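Local coordinates for protein yncA (PDB 3DR6) that probably transfers an acetyl group from acetyl-CoA to an amine acceptor, as a putative member of the GNAT acetyltransferase family, at residues C14-E19 / G63-Y68; L43-A48 / Y54-S59; V84-Y89 / S105-E110; M119-E124 / L137-T142. All coordinates share one frame; numbering follows the deposited sequence.

Interaction 1: C14-E19 / G63-Y68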
# COMPACT_ATOMS: atom_id res chain seq x y z
N CYS C 14 21.40 -15.80 0.28
CA CYS C 14 20.14 -15.77 -0.46
C CYS C 14 19.46 -17.13 -0.57
O CYS C 14 18.23 -17.19 -0.63
CB CYS C 14 20.29 -15.05 -1.81
SG CYS C 14 20.45 -13.26 -1.65
N ALA C 15 20.23 -18.23 -0.61
CA ALA C 15 19.61 -19.54 -0.55
C ALA C 15 18.87 -19.76 0.77
O ALA C 15 17.76 -20.28 0.77
CB ALA C 15 20.63 -20.67 -0.83
N ALA C 16 19.49 -19.37 1.89
CA ALA C 16 18.84 -19.50 3.21
C ALA C 16 17.59 -18.60 3.34
O ALA C 16 16.57 -18.99 3.91
CB ALA C 16 19.82 -19.19 4.32
N ILE C 17 17.72 -17.37 2.83
CA ILE C 17 16.60 -16.40 2.81
C ILE C 17 15.42 -16.98 2.03
O ILE C 17 14.27 -16.92 2.49
CB ILE C 17 17.06 -15.01 2.21
CG1 ILE C 17 18.02 -14.29 3.18
CG2 ILE C 17 15.88 -14.10 1.87
CD1 ILE C 17 18.67 -13.01 2.60
N THR C 18 15.72 -17.56 0.86
CA THR C 18 14.72 -18.20 0.01
C THR C 18 13.94 -19.27 0.78
O THR C 18 12.71 -19.32 0.69
CB THR C 18 15.35 -18.82 -1.26
OG1 THR C 18 16.07 -17.81 -1.98
CG2 THR C 18 14.28 -19.43 -2.19
N GLU C 19 14.64 -20.13 1.52
CA GLU C 19 13.96 -21.15 2.33
C GLU C 19 13.00 -20.52 3.33
O GLU C 19 11.87 -20.97 3.46
CB GLU C 19 14.96 -21.99 3.11
CG GLU C 19 15.73 -22.96 2.28
CD GLU C 19 16.52 -23.92 3.16
OE1 GLU C 19 16.57 -23.69 4.40
OE2 GLU C 19 17.07 -24.90 2.62
N GLY C 63 26.90 -20.21 12.55
CA GLY C 63 26.99 -20.18 11.09
C GLY C 63 25.70 -20.45 10.31
O GLY C 63 25.73 -20.49 9.07
N VAL C 64 24.58 -20.65 11.00
CA VAL C 64 23.30 -20.92 10.33
C VAL C 64 22.44 -19.65 10.34
O VAL C 64 22.32 -18.98 11.37
CB VAL C 64 22.53 -22.12 10.98
CG1 VAL C 64 21.15 -22.32 10.32
CG2 VAL C 64 23.39 -23.43 10.92
N VAL C 65 21.88 -19.30 9.18
CA VAL C 65 20.95 -18.16 9.09
C VAL C 65 19.61 -18.58 9.73
O VAL C 65 18.96 -19.50 9.26
CB VAL C 65 20.75 -17.68 7.62
CG1 VAL C 65 19.63 -16.62 7.51
CG2 VAL C 65 22.07 -17.10 7.07
N THR C 66 19.24 -17.91 10.81
CA THR C 66 18.05 -18.26 11.61
C THR C 66 16.85 -17.34 11.34
O THR C 66 15.72 -17.58 11.82
CB THR C 66 18.38 -18.20 13.11
OG1 THR C 66 18.95 -16.93 13.39
CG2 THR C 66 19.38 -19.30 13.50
N GLY C 67 17.09 -16.26 10.58
CA GLY C 67 16.06 -15.28 10.28
C GLY C 67 16.59 -14.19 9.38
O GLY C 67 17.80 -14.06 9.20
N TYR C 68 15.69 -13.39 8.82
CA TYR C 68 16.11 -12.24 8.06
C TYR C 68 15.09 -11.11 8.15
O TYR C 68 13.92 -11.33 8.52
CB TYR C 68 16.40 -12.62 6.59
CG TYR C 68 15.19 -12.74 5.67
CD1 TYR C 68 14.51 -13.96 5.54
CD2 TYR C 68 14.76 -11.66 4.90
CE1 TYR C 68 13.42 -14.09 4.70
CE2 TYR C 68 13.66 -11.78 4.05
CZ TYR C 68 13.00 -12.99 3.95
OH TYR C 68 11.92 -13.11 3.09
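I17 and Y68 make the main contact here, a CH-pi interaction in which a single methyl sits squarely over an aromatic ring. CG2 of I17 lies 3.6 Å from the centroid of the Y68 ring and only 9° off its normal, so all six ring carbons are nearly equidistant from it. The isoleucine reaches this place because its chi1 of -70° sets CG2 opposite the backbone N. The other branch is not idle: CG1 of I17 comes to 4.1 Å from CB of Y68, at the root of the ring. The helix backbone joins in as well, with O of I17 3.7 Å from CE1 of Y68. One residue earlier, A16 offers its methyl to V65, and CB of A16 is 3.7 Å from CB of V65, with both valine methyls slightly farther off. In the GNAT fold this is the packing of the first helix, 14-27, on strand 64-73 of the mixed sheet. I20 extends the same helix surface onto both V65 and Y68, while V58 of the adjacent strand 56-61 touches both. The backbone of Y68 is paired with Y89 of the neighbouring strand 83-90. Within the helix, the 2.6 Å hydrogen bond from T18 OG1 to C14 O is joined at the same oxygen by T18 N, arriving from the opposite face of the carbonyl plane.

Interaction 2: L43-A48 / Y54-S59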
# COMPACT_ATOMS: atom_id res chain seq x y z
N LEU C 43 17.94 -13.42 -5.02
CA LEU C 43 19.13 -12.67 -5.42
C LEU C 43 18.73 -11.38 -6.12
O LEU C 43 19.23 -10.31 -5.79
CB LEU C 43 20.05 -13.51 -6.32
CG LEU C 43 21.17 -14.29 -5.63
CD1 LEU C 43 21.93 -15.13 -6.65
CD2 LEU C 43 22.12 -13.35 -4.90
N ALA C 44 17.79 -11.50 -7.07
CA ALA C 44 17.24 -10.36 -7.80
C ALA C 44 16.65 -9.34 -6.81
O ALA C 44 16.99 -8.16 -6.86
CB ALA C 44 16.18 -10.81 -8.81
N TRP C 45 15.80 -9.83 -5.92
CA TRP C 45 15.20 -9.01 -4.86
C TRP C 45 16.25 -8.34 -3.97
O TRP C 45 16.12 -7.16 -3.65
CB TRP C 45 14.24 -9.87 -4.01
CG TRP C 45 13.77 -9.24 -2.71
CD1 TRP C 45 12.72 -8.39 -2.54
CD2 TRP C 45 14.33 -9.45 -1.40
NE1 TRP C 45 12.59 -8.05 -1.21
CE2 TRP C 45 13.56 -8.68 -0.49
CE3 TRP C 45 15.41 -10.21 -0.91
CZ2 TRP C 45 13.83 -8.64 0.89
CZ3 TRP C 45 15.68 -10.17 0.48
CH2 TRP C 45 14.89 -9.39 1.35
N TYR C 46 17.27 -9.11 -3.59
CA TYR C 46 18.38 -8.61 -2.77
C TYR C 46 19.12 -7.47 -3.47
O TYR C 46 19.37 -6.42 -2.86
CB TYR C 46 19.35 -9.76 -2.43
CG TYR C 46 20.66 -9.29 -1.85
CD1 TYR C 46 20.80 -9.01 -0.48
CD2 TYR C 46 21.78 -9.13 -2.67
CE1 TYR C 46 22.00 -8.58 0.05
CE2 TYR C 46 22.99 -8.70 -2.15
CZ TYR C 46 23.09 -8.42 -0.80
OH TYR C 46 24.30 -8.00 -0.31
N GLU C 47 19.47 -7.68 -4.74
CA GLU C 47 20.16 -6.65 -5.53
C GLU C 47 19.33 -5.37 -5.66
O GLU C 47 19.85 -4.27 -5.48
CB GLU C 47 20.56 -7.20 -6.90
CG GLU C 47 21.64 -8.30 -6.84
CD GLU C 47 22.99 -7.80 -6.32
OE1 GLU C 47 23.29 -6.59 -6.47
OE2 GLU C 47 23.77 -8.63 -5.79
N ALA C 48 18.05 -5.53 -5.97
CA ALA C 48 17.15 -4.39 -6.02
C ALA C 48 17.18 -3.59 -4.72
O ALA C 48 17.24 -2.35 -4.75
CB ALA C 48 15.75 -4.84 -6.38
N TYR C 54 18.58 0.06 0.64
CA TYR C 54 17.81 -0.50 1.76
C TYR C 54 18.46 -1.75 2.35
O TYR C 54 19.12 -2.51 1.62
CB TYR C 54 16.36 -0.77 1.36
CG TYR C 54 15.55 0.47 1.04
CD1 TYR C 54 16.06 1.75 1.26
CD2 TYR C 54 14.27 0.35 0.51
CE1 TYR C 54 15.31 2.90 0.94
CE2 TYR C 54 13.51 1.49 0.20
CZ TYR C 54 14.03 2.75 0.42
OH TYR C 54 13.29 3.86 0.11
N PRO C 55 18.29 -1.96 3.67
CA PRO C 55 19.04 -3.03 4.32
C PRO C 55 18.40 -4.40 4.14
O PRO C 55 17.16 -4.52 4.08
CB PRO C 55 19.05 -2.60 5.79
CG PRO C 55 17.67 -1.92 5.96
CD PRO C 55 17.40 -1.25 4.61
N VAL C 56 19.25 -5.42 4.02
CA VAL C 56 18.81 -6.80 4.19
C VAL C 56 19.70 -7.34 5.31
O VAL C 56 20.93 -7.36 5.18
CB VAL C 56 18.93 -7.64 2.87
CG1 VAL C 56 18.42 -9.07 3.11
CG2 VAL C 56 18.13 -6.99 1.72
N LEU C 57 19.07 -7.70 6.43
CA LEU C 57 19.79 -8.22 7.61
C LEU C 57 19.54 -9.71 7.75
O LEU C 57 18.48 -10.21 7.37
CB LEU C 57 19.29 -7.54 8.89
CG LEU C 57 19.36 -6.01 8.94
CD1 LEU C 57 18.58 -5.49 10.14
CD2 LEU C 57 20.80 -5.51 8.93
N VAL C 58 20.52 -10.43 8.30
CA VAL C 58 20.27 -11.80 8.72
C VAL C 58 20.64 -11.97 10.18
O VAL C 58 21.60 -11.33 10.65
CB VAL C 58 21.02 -12.87 7.86
CG1 VAL C 58 20.48 -12.90 6.44
CG2 VAL C 58 22.52 -12.61 7.88
N SER C 59 19.90 -12.83 10.89
CA SER C 59 20.37 -13.39 12.16
C SER C 59 21.13 -14.70 11.90
O SER C 59 20.79 -15.48 11.00
CB SER C 59 19.24 -13.60 13.18
OG SER C 59 18.11 -14.25 12.62
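Contact between W45, Y46 and V56 is wholly apolar, and it shows how one branched side chain can serve two aromatic rings of a helix. CG1 of V56 lies 4.0 Å from CZ3 of W45, at the benzo end of the indole, which approaches from the opposite direction. The second methyl, CG2 of V56, is 4.0 Å from CD1 of Y46 and equally near CH2 of W45, so it sits where the two rings converge. Consecutive in helix 39-52, the aromatic residues both place CG anti to the backbone N (chi1 168° for W45 and 167° for Y46), and this shared torsion carries both rings forward to the strand. Polar interactions involve other partners: Y46 OH hydrogen-bonds to A9 O, and the W45 ring has a cation-pi interaction with R42. Through its backbone V56 also hydrogen-bonds to A9, just after strand 5-8, the outermost on that side within this chain. In the GNAT fold, the contact packs the second helix against strand 56-61. Since contacts without direction join helix to strand, their cohesion rests on shape and burial, while the phenol hydroxyl is satisfied by a backbone carbonyl.

Interaction 3: V84-Y89 / S105-E110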
# COMPACT_ATOMS: atom_id res chain seq x y z
N VAL C 84 8.39 3.48 5.23
CA VAL C 84 8.80 2.15 4.79
C VAL C 84 7.99 1.08 5.53
O VAL C 84 7.48 1.32 6.64
CB VAL C 84 10.33 1.89 4.96
CG1 VAL C 84 11.14 2.72 3.91
CG2 VAL C 84 10.79 2.15 6.44
N GLU C 85 7.87 -0.08 4.91
CA GLU C 85 7.21 -1.21 5.52
C GLU C 85 8.20 -2.37 5.66
O GLU C 85 8.89 -2.73 4.68
CB GLU C 85 6.01 -1.66 4.67
CG GLU C 85 5.36 -2.90 5.24
CD GLU C 85 4.14 -3.34 4.47
OE1 GLU C 85 3.77 -2.62 3.50
OE2 GLU C 85 3.57 -4.40 4.85
N HIS C 86 8.25 -2.96 6.86
CA HIS C 86 9.28 -3.96 7.18
C HIS C 86 8.80 -5.36 6.85
O HIS C 86 7.61 -5.59 6.76
CB HIS C 86 9.76 -3.87 8.66
CG HIS C 86 8.82 -4.48 9.67
ND1 HIS C 86 8.56 -5.83 9.73
CD2 HIS C 86 8.13 -3.92 10.70
CE1 HIS C 86 7.72 -6.07 10.72
NE2 HIS C 86 7.46 -4.93 11.33
N SER C 87 9.74 -6.27 6.67
CA SER C 87 9.43 -7.68 6.63
C SER C 87 10.49 -8.36 7.48
O SER C 87 11.70 -8.16 7.27
CB SER C 87 9.34 -8.19 5.19
OG SER C 87 10.62 -8.16 4.53
N VAL C 88 10.03 -9.08 8.50
CA VAL C 88 10.91 -9.83 9.40
C VAL C 88 10.40 -11.27 9.45
O VAL C 88 9.24 -11.51 9.84
CB VAL C 88 10.91 -9.22 10.82
CG1 VAL C 88 11.71 -10.06 11.78
CG2 VAL C 88 11.45 -7.79 10.80
N TYR C 89 11.23 -12.22 9.03
CA TYR C 89 10.82 -13.62 9.02
C TYR C 89 11.86 -14.46 9.74
O TYR C 89 13.05 -14.40 9.43
CB TYR C 89 10.60 -14.12 7.57
CG TYR C 89 9.58 -13.30 6.79
CD1 TYR C 89 8.26 -13.20 7.22
CD2 TYR C 89 9.95 -12.62 5.63
CE1 TYR C 89 7.31 -12.42 6.52
CE2 TYR C 89 9.01 -11.85 4.92
CZ TYR C 89 7.70 -11.77 5.38
OH TYR C 89 6.77 -11.01 4.70
N SER C 105 14.56 -4.42 15.83
CA SER C 105 15.27 -3.32 16.49
C SER C 105 16.41 -2.82 15.62
O SER C 105 16.53 -1.62 15.36
CB SER C 105 15.78 -3.74 17.88
OG SER C 105 16.21 -2.61 18.62
N ARG C 106 17.23 -3.74 15.13
CA ARG C 106 18.34 -3.39 14.23
C ARG C 106 17.82 -2.70 12.95
O ARG C 106 18.39 -1.68 12.50
CB ARG C 106 19.17 -4.62 13.89
CG ARG C 106 20.29 -4.37 12.86
CD ARG C 106 21.35 -3.33 13.32
NE ARG C 106 22.26 -3.01 12.22
CZ ARG C 106 23.30 -3.76 11.85
NH1 ARG C 106 23.60 -4.89 12.48
NH2 ARG C 106 24.06 -3.38 10.83
N LEU C 107 16.74 -3.23 12.38
CA LEU C 107 16.10 -2.67 11.19
C LEU C 107 15.72 -1.19 11.37
O LEU C 107 15.95 -0.36 10.49
CB LEU C 107 14.86 -3.49 10.82
CG LEU C 107 14.39 -3.39 9.38
CD1 LEU C 107 15.48 -3.96 8.41
CD2 LEU C 107 13.04 -4.09 9.22
N ILE C 108 15.14 -0.89 12.52
CA ILE C 108 14.72 0.47 12.86
C ILE C 108 15.90 1.45 12.83
O ILE C 108 15.78 2.56 12.33
CB ILE C 108 14.04 0.51 14.25
CG1 ILE C 108 12.66 -0.14 14.18
CG2 ILE C 108 13.94 1.94 14.79
CD1 ILE C 108 12.14 -0.64 15.54
N ASP C 109 17.04 1.00 13.34
CA ASP C 109 18.27 1.77 13.32
C ASP C 109 18.68 2.08 11.90
O ASP C 109 19.07 3.21 11.60
CB ASP C 109 19.40 0.97 13.97
CG ASP C 109 19.23 0.81 15.47
OD1 ASP C 109 18.53 1.63 16.09
OD2 ASP C 109 19.82 -0.14 16.02
N GLU C 110 18.58 1.07 11.02
CA GLU C 110 18.93 1.23 9.61
C GLU C 110 17.97 2.19 8.94
O GLU C 110 18.39 3.00 8.13
CB GLU C 110 18.98 -0.11 8.87
CG GLU C 110 20.08 -1.08 9.36
CD GLU C 110 21.49 -0.50 9.33
OE1 GLU C 110 21.80 0.34 8.44
OE2 GLU C 110 22.30 -0.88 10.21
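The imidazole of H86 belongs to a pair of nearly parallel rings, its partner being H134, while the contact with L107 is made at the root of the side chain. CD2 of L107 lies 3.3 Å from CB of H86, a very short approach whose exact value is doubtful, and the same methyl is 4.3 Å from CG2 of V88. The second flat group, the guanidinium of R106, has E110 OE2 at its edge and in its plane, and F8 takes part in a cation-pi interaction with it. The grip on E110 is side-on, with two nitrogens sharing one oxygen. R106 NE bonds to E110 OE2 at 2.9 Å through the anti lone pair, whereas R106 NH2 reaches E110 OE2 at 3.1 Å from above the carboxylate plane, with a more bent N-H...O angle of 142°. R113 adds a further salt bridge to that oxygen. Strand 83-90 and helix 99-113 form the first two elements of a beta-alpha-beta unit completed by strand 118-124, which in GNAT enzymes contributes to the acetyl-CoA site and probably does so here. L107 also packs on F71 and L57, so its leucine side chain spans three strands from the helix. Beyond the CB, a chi1 of 78° turns the ring of H86 to where its NE2 hydrogen-bonds to NE2 of H134. One residue thus divides its labour: its aliphatic root supplies packing to the helix, and its polar end is satisfied by another histidine. The arginine-glutamate pair is bonded four residues apart inside the helix, leaving contact with the strand to alkyl packing.

Interaction 4: M119-E124 / L137-T142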
# COMPACT_ATOMS: atom_id res chain seq x y z
N MSE C 119 8.04 3.80 10.19
CA MSE C 119 8.06 2.37 9.75
C MSE C 119 6.68 1.80 10.04
O MSE C 119 6.12 1.99 11.13
CB MSE C 119 9.16 1.44 10.35
CG MSE C 119 9.50 -0.07 9.55
SE MSE C 119 10.65 -0.80 10.88
CE MSE C 119 11.58 0.95 11.44
N VAL C 120 6.15 1.12 9.05
CA VAL C 120 4.86 0.49 9.14
C VAL C 120 5.04 -1.02 9.22
O VAL C 120 5.86 -1.58 8.48
CB VAL C 120 4.03 0.84 7.89
CG1 VAL C 120 2.68 0.07 7.90
CG2 VAL C 120 3.77 2.32 7.83
N ALA C 121 4.24 -1.67 10.06
CA ALA C 121 4.14 -3.11 10.08
C ALA C 121 2.73 -3.50 9.62
O ALA C 121 1.75 -2.92 10.06
CB ALA C 121 4.40 -3.63 11.51
N GLY C 122 2.64 -4.48 8.72
CA GLY C 122 1.36 -5.06 8.30
C GLY C 122 1.28 -6.42 8.98
O GLY C 122 2.15 -7.28 8.79
N ILE C 123 0.26 -6.60 9.82
CA ILE C 123 0.17 -7.75 10.70
C ILE C 123 -1.23 -8.34 10.57
O ILE C 123 -2.23 -7.60 10.57
CB ILE C 123 0.44 -7.32 12.20
CG1 ILE C 123 1.78 -6.60 12.38
CG2 ILE C 123 0.35 -8.53 13.13
CD1 ILE C 123 1.92 -5.91 13.75
N GLU C 124 -1.34 -9.67 10.41
CA GLU C 124 -2.68 -10.29 10.45
C GLU C 124 -3.30 -9.96 11.81
O GLU C 124 -2.65 -10.11 12.83
CB GLU C 124 -2.61 -11.79 10.26
CG GLU C 124 -4.01 -12.34 9.94
CD GLU C 124 -4.18 -13.78 10.26
OE1 GLU C 124 -3.21 -14.41 10.75
OE2 GLU C 124 -5.30 -14.29 10.00
N LEU C 137 8.23 -2.21 21.11
CA LEU C 137 9.18 -1.36 20.40
C LEU C 137 8.61 0.03 20.09
O LEU C 137 9.20 0.82 19.33
CB LEU C 137 9.67 -2.04 19.12
CG LEU C 137 10.82 -3.07 19.20
CD1 LEU C 137 10.84 -3.98 17.97
CD2 LEU C 137 12.18 -2.39 19.39
N GLY C 138 7.45 0.33 20.68
CA GLY C 138 6.92 1.67 20.58
C GLY C 138 5.96 1.86 19.42
O GLY C 138 5.47 2.99 19.22
N PHE C 139 5.66 0.78 18.69
CA PHE C 139 4.65 0.85 17.61
C PHE C 139 3.25 1.04 18.19
O PHE C 139 2.96 0.55 19.30
CB PHE C 139 4.66 -0.44 16.76
CG PHE C 139 5.80 -0.53 15.78
CD1 PHE C 139 7.11 -0.88 16.23
CD2 PHE C 139 5.59 -0.33 14.41
CE1 PHE C 139 8.18 -0.96 15.30
CE2 PHE C 139 6.65 -0.42 13.49
CZ PHE C 139 7.93 -0.74 13.93
N THR C 140 2.39 1.73 17.44
CA THR C 140 0.98 1.81 17.82
C THR C 140 0.08 1.34 16.65
O THR C 140 0.44 1.47 15.46
CB THR C 140 0.60 3.24 18.24
OG1 THR C 140 0.92 4.13 17.18
CG2 THR C 140 1.37 3.67 19.48
N VAL C 141 -1.09 0.81 17.00
CA VAL C 141 -2.07 0.36 16.01
C VAL C 141 -2.75 1.57 15.38
O VAL C 141 -3.31 2.40 16.08
CB VAL C 141 -3.17 -0.57 16.62
CG1 VAL C 141 -4.17 -0.96 15.54
CG2 VAL C 141 -2.55 -1.82 17.21
N THR C 142 -2.62 1.68 14.07
CA THR C 142 -3.25 2.78 13.33
C THR C 142 -4.19 2.34 12.22
O THR C 142 -4.80 3.19 11.56
CB THR C 142 -2.22 3.77 12.77
OG1 THR C 142 -1.27 3.06 11.96
CG2 THR C 142 -1.51 4.57 13.91
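F139 follows a Schellman motif that closes helix 128-135, with G138 as its C-prime residue, and its ring folds back onto M119 and A121. In the GNAT fold this turn leads from the helix into strand 140-151, so the phenylalanine at the start of this connection packs back on strand 118-124. The N atoms of G138 and F139 reach back to O of H135 and H134 respectively. M119, deposited as selenomethionine, makes a Met-aromatic contact with the ring edge: its SE is 5.5 Å from the F139 centroid and 89° off the ring normal. The nearest ring atom to the selenium is CZ of F139, 4.1 Å from SE of M119. Chi1 of -163° and chi2 of -171° extend the M119 chain and carry SE to that edge; the bend beyond turns only CE. A121, two residues further along the strand, contributes its methyl, with CB 4.4 Å from CE2 of F139. H134 of the same helix meets the phenylalanine ring edge-to-face, and L163 of strand 154-164 packs against it as well. The closest approach across the contact involves the strand backbone: O of M119 stands 3.4 Å from CE2 of F139.

All four contacts reach the same mixed sheet. Interactions 2 and 4 are buried; interactions 1 and 3 are partly buried. Interactions 1 and 2 use neighbouring strands and successive helices on one face, joined by backbone pairing of S59 with T66 and G67, whereas interaction 3 lies on the opposite face, where P55 and L57 of interaction 2 pack on helix 99-113. Interactions 3 and 4 use neighbouring, hydrogen-bonded strands, and M119 also packs on helix 99-113; interaction 4 lies across the chain's centre from interactions 1 and 2. Aliphatic groups meet rings in interactions 1 and 2; selenium meets a ring edge in interaction 4; in interaction 3 alkyl packing adjoins an intrahelical salt bridge.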